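Local structure of glycoside hydrolase YxiA (Bacillus licheniformis, 3LV4) at residues 39-44 with 339-344; 204-209 with 292-297; 229-234 with 272-277; 304-309 with 320-325; 333-338 with 437-442. The protein probably hydrolyses alpha-1,5-linked arabinan as a calcium-binding family 43 glycoside hydrolase, acting in the breakdown of L-arabinan. One frame throughout, in Å; residues are numbered along the deposited sequence.

Contact 1: residues 39-44 with 339-344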
# COMPACT_ATOMS: atom_id res chain seq x y z
N ASP A 39 -13.68 5.63 12.88
CA ASP A 39 -12.73 6.73 13.04
C ASP A 39 -11.32 6.44 12.53
O ASP A 39 -10.44 7.29 12.63
CB ASP A 39 -12.67 7.17 14.51
CG ASP A 39 -12.20 6.07 15.44
OD1 ASP A 39 -11.85 4.97 14.96
OD2 ASP A 39 -12.19 6.29 16.67
N LEU A 40 -11.11 5.24 11.98
CA LEU A 40 -9.79 4.81 11.50
C LEU A 40 -8.77 4.65 12.63
O LEU A 40 -7.57 4.53 12.38
CB LEU A 40 -9.24 5.77 10.43
CG LEU A 40 -10.02 5.82 9.11
CD1 LEU A 40 -9.42 6.86 8.16
CD2 LEU A 40 -10.09 4.45 8.42
N MSE A 41 -9.25 4.65 13.88
CA MSE A 41 -8.37 4.52 15.04
C MSE A 41 -8.80 3.38 15.93
O MSE A 41 -7.96 2.65 16.46
CB MSE A 41 -8.36 5.82 15.84
CG MSE A 41 -7.92 7.02 15.04
SE MSE A 41 -8.38 8.66 15.98
CE MSE A 41 -7.27 8.41 17.57
N ASN A 42 -10.10 3.24 16.13
CA ASN A 42 -10.62 2.17 16.96
C ASN A 42 -11.30 1.10 16.13
O ASN A 42 -12.48 1.23 15.77
CB ASN A 42 -11.53 2.73 18.04
CG ASN A 42 -10.77 3.63 18.99
OD1 ASN A 42 -10.14 3.16 19.95
ND2 ASN A 42 -10.79 4.93 18.72
N TRP A 43 -10.55 0.06 15.82
CA TRP A 43 -11.04 -1.02 14.97
C TRP A 43 -11.65 -2.15 15.79
O TRP A 43 -11.23 -2.41 16.92
CB TRP A 43 -9.92 -1.58 14.09
CG TRP A 43 -9.36 -0.58 13.12
CD1 TRP A 43 -8.34 0.30 13.34
CD2 TRP A 43 -9.79 -0.36 11.76
NE1 TRP A 43 -8.11 1.05 12.21
CE2 TRP A 43 -8.99 0.67 11.23
CE3 TRP A 43 -10.78 -0.93 10.95
CZ2 TRP A 43 -9.14 1.14 9.93
CZ3 TRP A 43 -10.93 -0.47 9.65
CH2 TRP A 43 -10.11 0.56 9.15
N THR A 44 -12.65 -2.80 15.20
CA THR A 44 -13.25 -3.98 15.76
C THR A 44 -13.00 -5.16 14.83
O THR A 44 -13.27 -5.08 13.63
CB THR A 44 -14.76 -3.78 15.94
OG1 THR A 44 -14.98 -2.73 16.89
CG2 THR A 44 -15.43 -5.06 16.43
N ARG A 339 1.00 7.50 13.14
CA ARG A 339 -0.32 6.99 12.79
C ARG A 339 -1.40 8.06 13.00
O ARG A 339 -1.24 8.98 13.82
CB ARG A 339 -0.65 5.72 13.61
CG ARG A 339 -0.90 5.99 15.08
CD ARG A 339 -0.86 4.72 15.92
NE ARG A 339 -1.83 3.72 15.48
CZ ARG A 339 -2.13 2.63 16.20
NH1 ARG A 339 -1.53 2.42 17.36
NH2 ARG A 339 -3.02 1.76 15.75
N TYR A 340 -2.50 7.93 12.27
CA TYR A 340 -3.58 8.91 12.28
C TYR A 340 -4.28 9.00 13.63
O TYR A 340 -4.72 7.99 14.17
CB TYR A 340 -4.60 8.58 11.19
CG TYR A 340 -5.74 9.57 11.12
CD1 TYR A 340 -5.51 10.90 10.82
CD2 TYR A 340 -7.05 9.16 11.35
CE1 TYR A 340 -6.55 11.81 10.75
CE2 TYR A 340 -8.09 10.06 11.29
CZ TYR A 340 -7.83 11.39 10.98
OH TYR A 340 -8.87 12.30 10.91
N ALA A 341 -4.40 10.22 14.15
CA ALA A 341 -5.06 10.45 15.43
C ALA A 341 -6.06 11.60 15.35
O ALA A 341 -6.40 12.22 16.37
CB ALA A 341 -4.02 10.73 16.51
N GLY A 342 -6.55 11.88 14.15
CA GLY A 342 -7.54 12.92 13.96
C GLY A 342 -6.96 14.27 13.58
O GLY A 342 -7.69 15.25 13.45
N GLU A 343 -5.65 14.33 13.41
CA GLU A 343 -4.97 15.59 13.13
C GLU A 343 -5.28 16.09 11.73
O GLU A 343 -5.63 15.32 10.84
CB GLU A 343 -3.45 15.45 13.31
CG GLU A 343 -2.72 14.77 12.15
CD GLU A 343 -2.84 13.25 12.15
OE1 GLU A 343 -3.36 12.68 13.14
OE2 GLU A 343 -2.43 12.63 11.15
N LYS A 344 -5.14 17.39 11.52
CA LYS A 344 -5.35 17.96 10.20
C LYS A 344 -4.27 18.98 9.88
O LYS A 344 -3.61 19.49 10.79
CB LYS A 344 -6.73 18.59 10.08
CG LYS A 344 -6.94 19.79 10.98
CD LYS A 344 -8.37 20.29 10.87
CE LYS A 344 -8.59 21.53 11.72
NZ LYS A 344 -9.99 22.05 11.60
O HOH W 1 -5.12 5.47 13.05
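Tyr340 brings its ring against residues 39-41. Asp39 O lies at the ring edge, near its plane, 3.9 Å from Tyr340 CE2. Over one face sits the backbone N of Gly342, from the ring's own segment. Leu40 CB and Met41 CG approach the ring obliquely. Met41 is selenomethionine. Its SE stands 5.5 Å from the Tyr340 ring centroid, 39° off the normal, an oblique Met-aromatic contact. The chain bends at its third torsion (63°) and lays CE 3.7 Å from Ala341 CA. The contact joins two loops near the surface. Residues 39-44 lead into the last strand of the sheet 17-47 of the catalytic domain, and 339-344 follow strand 333-335. Asp39 shapes its loop as an Asx turn. Its OD1 accepts from Met41 N at 2.8 Å, above the carboxylate plane, and from Asn42 N on the syn side. No direct hydrogen bond crosses the contact. One water instead donates to Leu40 O (2.7 Å) and to Tyr340 O. Tyr340 OH is bonded to Lys302.

Contact 2: residues 204-209 with 292-297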
# COMPACT_ATOMS: atom_id res chain seq x y z
N TYR A 204 -2.16 -1.07 -5.77
CA TYR A 204 -3.35 -0.33 -5.39
C TYR A 204 -3.34 1.01 -6.11
O TYR A 204 -2.34 1.72 -6.06
CB TYR A 204 -3.40 -0.11 -3.87
CG TYR A 204 -4.80 0.21 -3.39
CD1 TYR A 204 -5.27 1.51 -3.37
CD2 TYR A 204 -5.67 -0.81 -3.01
CE1 TYR A 204 -6.56 1.80 -2.97
CE2 TYR A 204 -6.96 -0.53 -2.61
CZ TYR A 204 -7.40 0.77 -2.59
OH TYR A 204 -8.69 1.05 -2.19
N ILE A 205 -4.43 1.34 -6.80
CA ILE A 205 -4.48 2.59 -7.56
C ILE A 205 -5.46 3.60 -6.97
O ILE A 205 -6.65 3.31 -6.82
CB ILE A 205 -4.76 2.34 -9.07
CG1 ILE A 205 -3.56 1.61 -9.70
CG2 ILE A 205 -5.01 3.67 -9.79
CD1 ILE A 205 -3.84 0.98 -11.05
N LEU A 206 -4.94 4.78 -6.63
CA LEU A 206 -5.77 5.86 -6.09
C LEU A 206 -5.63 7.15 -6.90
O LEU A 206 -4.51 7.63 -7.12
CB LEU A 206 -5.40 6.14 -4.62
CG LEU A 206 -6.30 7.19 -3.97
CD1 LEU A 206 -7.71 6.62 -3.82
CD2 LEU A 206 -5.77 7.66 -2.63
N TYR A 207 -6.76 7.70 -7.32
CA TYR A 207 -6.79 8.99 -8.01
C TYR A 207 -6.85 10.13 -7.01
O TYR A 207 -7.57 10.05 -6.02
CB TYR A 207 -8.01 9.06 -8.92
CG TYR A 207 -8.14 10.33 -9.73
CD1 TYR A 207 -9.03 11.34 -9.37
CD2 TYR A 207 -7.37 10.52 -10.88
CE1 TYR A 207 -9.15 12.50 -10.13
CE2 TYR A 207 -7.49 11.67 -11.64
CZ TYR A 207 -8.38 12.66 -11.27
OH TYR A 207 -8.49 13.80 -12.04
N HIS A 208 -6.12 11.21 -7.26
CA HIS A 208 -6.28 12.41 -6.44
C HIS A 208 -6.78 13.55 -7.31
O HIS A 208 -6.16 13.88 -8.32
CB HIS A 208 -4.98 12.80 -5.75
CG HIS A 208 -5.18 13.76 -4.62
ND1 HIS A 208 -5.45 15.10 -4.82
CD2 HIS A 208 -5.18 13.57 -3.28
CE1 HIS A 208 -5.60 15.69 -3.64
NE2 HIS A 208 -5.45 14.79 -2.69
N PRO A 209 -7.92 14.14 -6.93
CA PRO A 209 -8.57 15.17 -7.75
C PRO A 209 -7.79 16.48 -7.85
O PRO A 209 -8.02 17.25 -8.78
CB PRO A 209 -9.90 15.43 -7.02
CG PRO A 209 -10.05 14.36 -6.04
CD PRO A 209 -8.70 13.81 -5.73
N ASN A 292 -0.49 -2.08 1.09
CA ASN A 292 -1.40 -1.03 1.49
C ASN A 292 -2.65 -0.97 0.64
O ASN A 292 -2.72 -1.55 -0.45
CB ASN A 292 -0.71 0.33 1.42
CG ASN A 292 -0.51 0.81 -0.01
OD1 ASN A 292 0.41 0.36 -0.70
ND2 ASN A 292 -1.38 1.71 -0.46
N SER A 293 -3.63 -0.26 1.16
CA SER A 293 -4.66 0.35 0.34
C SER A 293 -4.62 1.83 0.68
O SER A 293 -3.76 2.29 1.45
CB SER A 293 -6.05 -0.27 0.59
OG SER A 293 -6.35 -0.39 1.97
N ALA A 294 -5.52 2.60 0.09
CA ALA A 294 -5.50 4.04 0.31
C ALA A 294 -6.89 4.59 0.03
O ALA A 294 -7.65 4.01 -0.74
CB ALA A 294 -4.46 4.71 -0.58
N PHE A 295 -7.22 5.69 0.69
CA PHE A 295 -8.57 6.23 0.66
C PHE A 295 -8.49 7.73 0.53
O PHE A 295 -7.71 8.37 1.24
CB PHE A 295 -9.29 5.86 1.96
CG PHE A 295 -10.73 6.27 2.00
CD1 PHE A 295 -11.71 5.46 1.42
CD2 PHE A 295 -11.11 7.44 2.64
CE1 PHE A 295 -13.04 5.82 1.46
CE2 PHE A 295 -12.45 7.80 2.68
CZ PHE A 295 -13.41 6.99 2.10
N TYR A 296 -9.27 8.28 -0.39
CA TYR A 296 -9.45 9.72 -0.50
C TYR A 296 -10.86 10.10 -0.05
O TYR A 296 -11.85 9.57 -0.55
CB TYR A 296 -9.19 10.21 -1.93
CG TYR A 296 -9.58 11.65 -2.12
CD1 TYR A 296 -8.77 12.68 -1.65
CD2 TYR A 296 -10.78 11.99 -2.75
CE1 TYR A 296 -9.14 14.00 -1.80
CE2 TYR A 296 -11.15 13.31 -2.91
CZ TYR A 296 -10.33 14.32 -2.42
OH TYR A 296 -10.70 15.64 -2.57
N ASP A 297 -10.95 11.02 0.92
CA ASP A 297 -12.24 11.43 1.48
C ASP A 297 -12.70 12.72 0.81
O ASP A 297 -12.14 13.78 1.05
CB ASP A 297 -12.09 11.62 3.00
CG ASP A 297 -13.41 11.94 3.69
OD1 ASP A 297 -14.31 12.51 3.05
OD2 ASP A 297 -13.54 11.62 4.89
O HOH W 2 -10.18 3.70 -2.03
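Tyr204 lies along the backbone of Ser293 and Ala294. Its CB is 3.8 Å from Asn292 O. CG stands anti to the backbone N (chi1 -160°), which carries the ring across to Ser293. Ser293 CA sits over its centre, 3.6 Å from the Tyr204 centroid, a CH-pi contact. CE2 reaches Ser293 CB at 3.3 Å, and CE1 reaches Ala294 O. At the tip, a water lies 3.0 Å from Tyr204 OH and donates to Ala294 O. A leucine in its place would probably lose the flat cover over Ser293 and leave this water without its hydroxyl partner. Leu206 packs CD2 against Ala294 CB. The edge of Tyr296 meets the face of His208, a T-shaped pair with planes at 63°. Pro209 CD lies over the Tyr296 ring, 3.8 Å from its centroid. Strands 200-208 and 285-296 belong to adjacent blades of the family's five-bladed beta-propeller. No clear direct hydrogen bond joins the segments, and the blades are held mainly by aromatic and apolar contacts with one water bridge.

Contact 3: residues 229-234 with 272-277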
# COMPACT_ATOMS: atom_id res chain seq x y z
N TYR A 229 10.10 -5.44 3.19
CA TYR A 229 8.86 -4.94 2.57
C TYR A 229 8.83 -3.43 2.65
O TYR A 229 9.08 -2.86 3.72
CB TYR A 229 7.66 -5.45 3.35
CG TYR A 229 6.49 -5.98 2.55
CD1 TYR A 229 6.65 -6.57 1.29
CD2 TYR A 229 5.21 -5.94 3.09
CE1 TYR A 229 5.55 -7.09 0.59
CE2 TYR A 229 4.12 -6.45 2.41
CZ TYR A 229 4.29 -7.02 1.17
OH TYR A 229 3.18 -7.53 0.53
N ASN A 230 8.53 -2.78 1.54
CA ASN A 230 8.42 -1.33 1.54
C ASN A 230 7.44 -0.85 0.48
O ASN A 230 7.40 -1.37 -0.63
CB ASN A 230 9.80 -0.65 1.41
CG ASN A 230 10.49 -0.96 0.09
OD1 ASN A 230 10.64 -0.08 -0.76
ND2 ASN A 230 10.93 -2.20 -0.07
N ILE A 231 6.65 0.15 0.86
CA ILE A 231 5.64 0.72 -0.03
C ILE A 231 6.28 1.72 -0.97
O ILE A 231 7.03 2.60 -0.54
CB ILE A 231 4.51 1.40 0.76
CG1 ILE A 231 3.71 0.35 1.55
CG2 ILE A 231 3.59 2.19 -0.17
CD1 ILE A 231 2.83 0.92 2.66
N ARG A 232 6.00 1.58 -2.26
CA ARG A 232 6.50 2.50 -3.26
C ARG A 232 5.33 2.99 -4.09
O ARG A 232 4.25 2.37 -4.10
CB ARG A 232 7.54 1.84 -4.16
CG ARG A 232 8.71 1.24 -3.39
CD ARG A 232 9.99 1.11 -4.23
NE ARG A 232 11.09 0.64 -3.39
CZ ARG A 232 12.38 0.69 -3.72
NH1 ARG A 232 12.74 1.16 -4.91
NH2 ARG A 232 13.30 0.24 -2.87
N VAL A 233 5.53 4.10 -4.78
CA VAL A 233 4.45 4.67 -5.58
C VAL A 233 5.00 5.19 -6.91
O VAL A 233 6.19 5.55 -7.02
CB VAL A 233 3.72 5.78 -4.78
CG1 VAL A 233 4.64 7.00 -4.57
CG2 VAL A 233 2.40 6.17 -5.46
N ALA A 234 4.13 5.20 -7.92
CA ALA A 234 4.43 5.76 -9.22
C ALA A 234 3.14 6.44 -9.67
O ALA A 234 2.10 6.26 -9.04
CB ALA A 234 4.82 4.64 -10.20
N VAL A 272 9.05 5.50 -6.24
CA VAL A 272 9.25 6.40 -5.10
C VAL A 272 8.98 5.62 -3.82
O VAL A 272 7.84 5.23 -3.57
CB VAL A 272 8.29 7.60 -5.18
CG1 VAL A 272 8.51 8.55 -3.99
CG2 VAL A 272 8.48 8.35 -6.52
N LYS A 273 10.02 5.37 -3.03
CA LYS A 273 9.88 4.59 -1.80
C LYS A 273 9.38 5.48 -0.67
O LYS A 273 10.03 6.46 -0.31
CB LYS A 273 11.21 3.94 -1.42
CG LYS A 273 11.21 3.24 -0.07
CD LYS A 273 12.58 2.63 0.23
CE LYS A 273 12.64 1.95 1.60
NZ LYS A 273 14.04 1.54 1.95
N LEU A 274 8.22 5.13 -0.11
CA LEU A 274 7.57 6.02 0.86
C LEU A 274 7.93 5.72 2.30
O LEU A 274 7.86 6.60 3.16
CB LEU A 274 6.05 5.93 0.72
CG LEU A 274 5.52 6.43 -0.62
CD1 LEU A 274 4.00 6.28 -0.68
CD2 LEU A 274 5.95 7.88 -0.83
N MSE A 275 8.31 4.47 2.57
CA MSE A 275 8.49 4.03 3.96
C MSE A 275 9.16 2.66 4.00
O MSE A 275 8.73 1.74 3.30
CB MSE A 275 7.13 3.98 4.67
CG MSE A 275 7.17 3.45 6.09
SE MSE A 275 5.35 3.40 6.89
CE MSE A 275 4.35 2.70 5.37
N GLY A 276 10.21 2.53 4.82
CA GLY A 276 10.81 1.25 5.13
C GLY A 276 10.81 0.99 6.64
O GLY A 276 10.03 1.60 7.37
N ASN A 277 11.68 0.11 7.10
CA ASN A 277 11.77 -0.24 8.52
C ASN A 277 12.44 0.90 9.29
O ASN A 277 13.46 1.43 8.84
CB ASN A 277 12.62 -1.49 8.73
CG ASN A 277 12.08 -2.72 8.01
OD1 ASN A 277 11.02 -2.69 7.38
ND2 ASN A 277 12.82 -3.82 8.11
O HOH W 3 11.45 -2.01 4.60
O HOH W 4 6.34 0.70 3.57
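Strands 230-236 and 272-280 pair antiparallel at the outer side of a propeller blade. Val233 and Val272 form a hydrogen-bonded pair, with Val233 N to Val272 O at 2.8 Å and Val272 N to Val233 O at 3.0 Å. Leu274 N donates to Ile231 O at 172°. Beyond this, a water accepts from Ile231 N and donates to Met275 O (2.6 Å). The strands are the third and fourth of blade 200-280 in the family 43 five-bladed beta-propeller. On one face, Ile231 CD1 touches CE of Met275, a selenomethionine, at 3.6 Å, and Val233 CG1 packs on Val272 CB. On the other, Asn230 holds CG between the backbone N and the carbonyl carbon (chi1 63°), which turns OD1 to Arg232. Arg232 NE donates to Asn230 OD1 at 2.8 Å, in the carbonyl plane. Lys273 CB lies over one guanidinium face, 3.8 Å from Arg232 NE. Replacing Arg232 by alanine would probably leave Asn230 OD1 without this donor and open a gap beside Lys273. The guanidinium also binds backbone oxygens of Glu268, Tyr270 and Lys364. Lys273 NZ bonds His362 O and forms a salt bridge with Asp365. Tyr229 OH bonds Glu201, the predicted proton donor.

Contact 4: residues 304-309 with 320-325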
# COMPACT_ATOMS: atom_id res chain seq x y z
N TYR A 304 -5.59 8.84 3.13
CA TYR A 304 -5.06 7.92 4.14
C TYR A 304 -4.41 6.71 3.50
O TYR A 304 -4.90 6.17 2.52
CB TYR A 304 -6.19 7.43 5.04
CG TYR A 304 -6.96 8.52 5.73
CD1 TYR A 304 -6.55 9.02 6.95
CD2 TYR A 304 -8.13 9.03 5.17
CE1 TYR A 304 -7.26 10.01 7.60
CE2 TYR A 304 -8.85 10.03 5.80
CZ TYR A 304 -8.41 10.51 7.02
OH TYR A 304 -9.13 11.50 7.66
N LEU A 305 -3.31 6.29 4.10
CA LEU A 305 -2.62 5.07 3.73
C LEU A 305 -2.97 4.03 4.77
O LEU A 305 -2.78 4.26 5.97
CB LEU A 305 -1.11 5.31 3.73
CG LEU A 305 -0.22 4.20 3.15
CD1 LEU A 305 -0.33 4.17 1.63
CD2 LEU A 305 1.23 4.41 3.57
N ILE A 306 -3.50 2.89 4.33
CA ILE A 306 -3.88 1.81 5.24
C ILE A 306 -3.03 0.59 4.90
O ILE A 306 -2.97 0.18 3.74
CB ILE A 306 -5.37 1.44 5.10
CG1 ILE A 306 -6.26 2.65 5.39
CG2 ILE A 306 -5.73 0.24 6.02
CD1 ILE A 306 -6.63 3.44 4.15
N PHE A 307 -2.37 0.02 5.90
CA PHE A 307 -1.41 -1.05 5.65
C PHE A 307 -1.26 -1.94 6.87
O PHE A 307 -1.78 -1.62 7.95
CB PHE A 307 -0.04 -0.46 5.22
CG PHE A 307 0.53 0.52 6.21
CD1 PHE A 307 0.06 1.83 6.27
CD2 PHE A 307 1.54 0.14 7.09
CE1 PHE A 307 0.59 2.75 7.18
CE2 PHE A 307 2.08 1.05 8.00
CZ PHE A 307 1.61 2.35 8.05
N HIS A 308 -0.59 -3.07 6.73
CA HIS A 308 -0.23 -3.83 7.92
C HIS A 308 1.24 -3.62 8.18
O HIS A 308 1.98 -3.17 7.30
CB HIS A 308 -0.55 -5.33 7.78
CG HIS A 308 0.28 -6.04 6.77
ND1 HIS A 308 1.64 -6.28 6.94
CD2 HIS A 308 -0.04 -6.55 5.56
CE1 HIS A 308 2.10 -6.92 5.88
NE2 HIS A 308 1.11 -7.10 5.03
N THR A 309 1.67 -3.93 9.39
CA THR A 309 3.08 -3.82 9.69
C THR A 309 3.47 -4.78 10.80
O THR A 309 2.65 -5.14 11.63
CB THR A 309 3.50 -2.37 10.03
OG1 THR A 309 4.93 -2.29 10.13
CG2 THR A 309 2.86 -1.90 11.35
N VAL A 320 -2.94 -3.63 11.79
CA VAL A 320 -3.29 -2.61 10.82
C VAL A 320 -2.84 -1.25 11.34
O VAL A 320 -2.98 -0.95 12.53
CB VAL A 320 -4.82 -2.56 10.61
CG1 VAL A 320 -5.20 -1.38 9.72
CG2 VAL A 320 -5.32 -3.88 10.01
N ARG A 321 -2.28 -0.44 10.44
CA ARG A 321 -1.95 0.94 10.77
C ARG A 321 -2.53 1.85 9.70
O ARG A 321 -2.69 1.46 8.54
CB ARG A 321 -0.42 1.14 10.88
CG ARG A 321 0.21 0.57 12.16
CD ARG A 321 -0.31 1.30 13.41
NE ARG A 321 0.34 0.88 14.65
CZ ARG A 321 -0.01 -0.18 15.37
NH1 ARG A 321 -1.01 -0.97 14.96
NH2 ARG A 321 0.63 -0.47 16.49
N VAL A 322 -2.85 3.07 10.11
CA VAL A 322 -3.38 4.08 9.22
C VAL A 322 -2.55 5.34 9.38
O VAL A 322 -2.42 5.84 10.50
CB VAL A 322 -4.85 4.41 9.55
CG1 VAL A 322 -5.40 5.49 8.61
CG2 VAL A 322 -5.71 3.15 9.48
N HIS A 323 -1.97 5.84 8.29
CA HIS A 323 -1.26 7.13 8.30
C HIS A 323 -1.86 8.08 7.29
O HIS A 323 -2.16 7.69 6.16
CB HIS A 323 0.24 6.97 7.98
CG HIS A 323 1.03 6.32 9.07
ND1 HIS A 323 2.25 6.81 9.50
CD2 HIS A 323 0.78 5.21 9.82
CE1 HIS A 323 2.72 6.02 10.46
NE2 HIS A 323 1.85 5.05 10.67
N GLN A 324 -2.02 9.34 7.69
CA GLN A 324 -2.48 10.36 6.77
C GLN A 324 -1.46 10.55 5.64
O GLN A 324 -0.25 10.51 5.87
CB GLN A 324 -2.72 11.68 7.51
CG GLN A 324 -3.34 12.74 6.65
CD GLN A 324 -3.98 13.86 7.46
OE1 GLN A 324 -3.87 13.93 8.70
NE2 GLN A 324 -4.65 14.74 6.76
N LEU A 325 -1.96 10.73 4.42
CA LEU A 325 -1.13 11.07 3.27
C LEU A 325 -1.25 12.55 2.97
O LEU A 325 -2.36 13.09 2.88
CB LEU A 325 -1.56 10.28 2.03
CG LEU A 325 -1.24 8.78 1.99
CD1 LEU A 325 -2.07 8.08 0.90
CD2 LEU A 325 0.25 8.55 1.76
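Strands 304-309 and 320-325 run antiparallel, their axes coming within 4.5 Å, with 156° between their directions. Leu305 with His323 and Phe307 with Arg321 are hydrogen-bonded pairs. Each has two bonds: Leu305 N to His323 O (2.7 Å) with His323 N to Leu305 O, and Phe307 N to Arg321 O (3.0 Å) with Arg321 N to Phe307 O. Between them Ile306 faces Val322 as a non-hydrogen-bonded pair. CA-H...O contacts fill in there, such as Val322 CA to Leu305 O at 3.3 Å. On the face of Leu305 and Phe307, the Phe307 ring turns back over its partner strand, its CG set between the backbone N and carbonyl carbon (chi1 56°). Arg321 CB lies over one ring face, 4.0 Å from the Phe307 centroid and toward the rim. His323 CD2 comes to the edge of the same ring, 3.5 Å from Phe307 CZ. This hairpin forms the two middle strands of the four-stranded propeller blade 285-335. Leu325 CG packs against Leu305 CB at 3.9 Å. Thr309 CG2 meets Arg321 CG, whose chain bends about the CB-CG bond (chi2 -65°) and carries its guanidinium away to a salt bridge with Glu319. On the opposite face Ile306 lies alongside Val320 and Val322, with CG2 4.1 Å from Val320 CG1. Tyr304 CD1 touches Val322 CG1 obliquely. His308 stacks on His14 and makes a weak hydrogen bond to Asp15, the predicted proton acceptor.

Contact 5: residues 333-338 with 437-442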
# COMPACT_ATOMS: atom_id res chain seq x y z
N PRO A 333 2.72 12.10 -3.13
CA PRO A 333 2.19 11.97 -1.77
C PRO A 333 3.30 11.62 -0.79
O PRO A 333 4.19 10.84 -1.13
CB PRO A 333 1.19 10.80 -1.89
CG PRO A 333 1.73 9.97 -3.02
CD PRO A 333 2.43 10.92 -3.97
N VAL A 334 3.25 12.20 0.41
CA VAL A 334 4.21 11.88 1.46
C VAL A 334 3.44 11.32 2.66
O VAL A 334 2.31 11.75 2.94
CB VAL A 334 5.07 13.10 1.87
CG1 VAL A 334 5.82 13.67 0.66
CG2 VAL A 334 4.21 14.18 2.53
N VAL A 335 4.03 10.34 3.34
CA VAL A 335 3.37 9.72 4.48
C VAL A 335 3.70 10.48 5.77
O VAL A 335 4.88 10.70 6.08
CB VAL A 335 3.80 8.24 4.62
CG1 VAL A 335 3.00 7.52 5.72
CG2 VAL A 335 3.64 7.52 3.29
N ALA A 336 2.68 10.88 6.52
CA ALA A 336 2.90 11.47 7.84
C ALA A 336 3.64 10.44 8.69
O ALA A 336 3.33 9.26 8.63
CB ALA A 336 1.57 11.84 8.48
N PRO A 337 4.64 10.88 9.47
CA PRO A 337 5.46 9.89 10.20
C PRO A 337 4.72 9.09 11.28
O PRO A 337 5.11 7.96 11.56
CB PRO A 337 6.57 10.75 10.83
CG PRO A 337 6.64 11.99 9.95
CD PRO A 337 5.20 12.24 9.55
N HIS A 338 3.68 9.66 11.88
CA HIS A 338 2.93 8.96 12.93
C HIS A 338 1.53 8.54 12.49
O HIS A 338 0.93 9.16 11.61
CB HIS A 338 2.84 9.81 14.19
CG HIS A 338 4.18 10.17 14.75
ND1 HIS A 338 5.03 9.22 15.28
CD2 HIS A 338 4.83 11.35 14.84
CE1 HIS A 338 6.14 9.80 15.68
NE2 HIS A 338 6.04 11.10 15.43
N ALA A 437 12.57 8.97 0.89
CA ALA A 437 11.79 9.75 1.86
C ALA A 437 12.58 10.09 3.10
O ALA A 437 13.34 9.27 3.62
CB ALA A 437 10.55 8.96 2.26
N VAL A 438 12.37 11.30 3.62
CA VAL A 438 12.88 11.66 4.93
C VAL A 438 11.71 12.05 5.84
O VAL A 438 10.76 12.71 5.39
CB VAL A 438 13.93 12.80 4.87
CG1 VAL A 438 15.14 12.34 4.06
CG2 VAL A 438 13.32 14.07 4.27
N TRP A 439 11.76 11.63 7.10
CA TRP A 439 10.74 11.98 8.09
C TRP A 439 11.42 12.66 9.25
O TRP A 439 12.49 12.24 9.68
CB TRP A 439 10.10 10.72 8.67
CG TRP A 439 9.15 9.98 7.80
CD1 TRP A 439 8.77 10.29 6.52
CD2 TRP A 439 8.44 8.80 8.16
NE1 TRP A 439 7.86 9.35 6.06
CE2 TRP A 439 7.65 8.43 7.05
CE3 TRP A 439 8.41 8.00 9.31
CZ2 TRP A 439 6.82 7.31 7.07
CZ3 TRP A 439 7.60 6.88 9.32
CH2 TRP A 439 6.81 6.55 8.21
N GLY A 440 10.77 13.69 9.78
CA GLY A 440 11.25 14.33 10.99
C GLY A 440 10.15 14.33 12.03
O GLY A 440 8.97 14.51 11.70
N SER A 441 10.53 14.11 13.29
CA SER A 441 9.58 14.21 14.40
C SER A 441 10.28 14.98 15.51
O SER A 441 11.37 14.61 15.94
CB SER A 441 9.15 12.82 14.88
OG SER A 441 8.08 12.90 15.80
N SER A 442 9.65 16.06 15.97
CA SER A 442 10.34 17.02 16.83
C SER A 442 10.62 16.49 18.22
O SER A 442 9.85 15.70 18.77
CB SER A 442 9.54 18.33 16.94
OG SER A 442 8.32 18.11 17.65
O HOH W 5 6.75 9.12 3.15
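Pro337 lies against one face of the Trp439 indole. Its CA is 3.7 Å from the centroid of the Trp439 six-membered ring, a CH-pi contact only 14° off the normal. Pro337 CB reaches Trp439 CE3 at 3.6 Å, and Val335 CB meets Trp439 CZ2 obliquely at 4.0 Å. The indole N-H is also used: a water in the ring plane accepts from Trp439 NE1 (3.1 Å) and from Val335 N. At the far end, His338 NE2 and Ser441 OG share a 2.7 Å hydrogen bond. The bond is nearly straight, and Ser441 OG sits at the imidazole edge. Ser441 holds its hydroxyl opposite the backbone N (chi1 -170°), reaching across to the histidine. Farther out, Phe278 and His362 meet Trp439 edge-to-face, and Ser429 OG bonds Val335 O. Strand 437-442 lies between strands 355-363 and 423-432 of the C-terminal lipocalin-like domain. Strand 333-335 is the outermost strand of blade 285-335, so the contact joins that domain to the propeller, with strand 272-280 packed alongside both.

How the contacts relate
Contacts 2, 3 and 4 lie in the catalytic propeller. Contacts 1 and 5 tie it to the segments leading into and forming the C-terminal domain. Along the chain, contact 1 encloses contacts 2, 3 and 4 and crosses contact 5. Contact 3 is nested in contact 2, and contact 4 follows both. Strand 303-310 of contact 4 pairs with strand 285-296 of contact 2, and strand 319-327 with strand 333-335 of contact 5. The centres of contacts 2 and 4 are about 12 Å apart, those of contacts 4 and 5 about 13 Å. Contact 3 packs on contacts 4 and 5, centres about 12 Å away. Blade 285-335 thus connects a neighbouring blade, the N-terminal sheet's loop and the C-terminal domain.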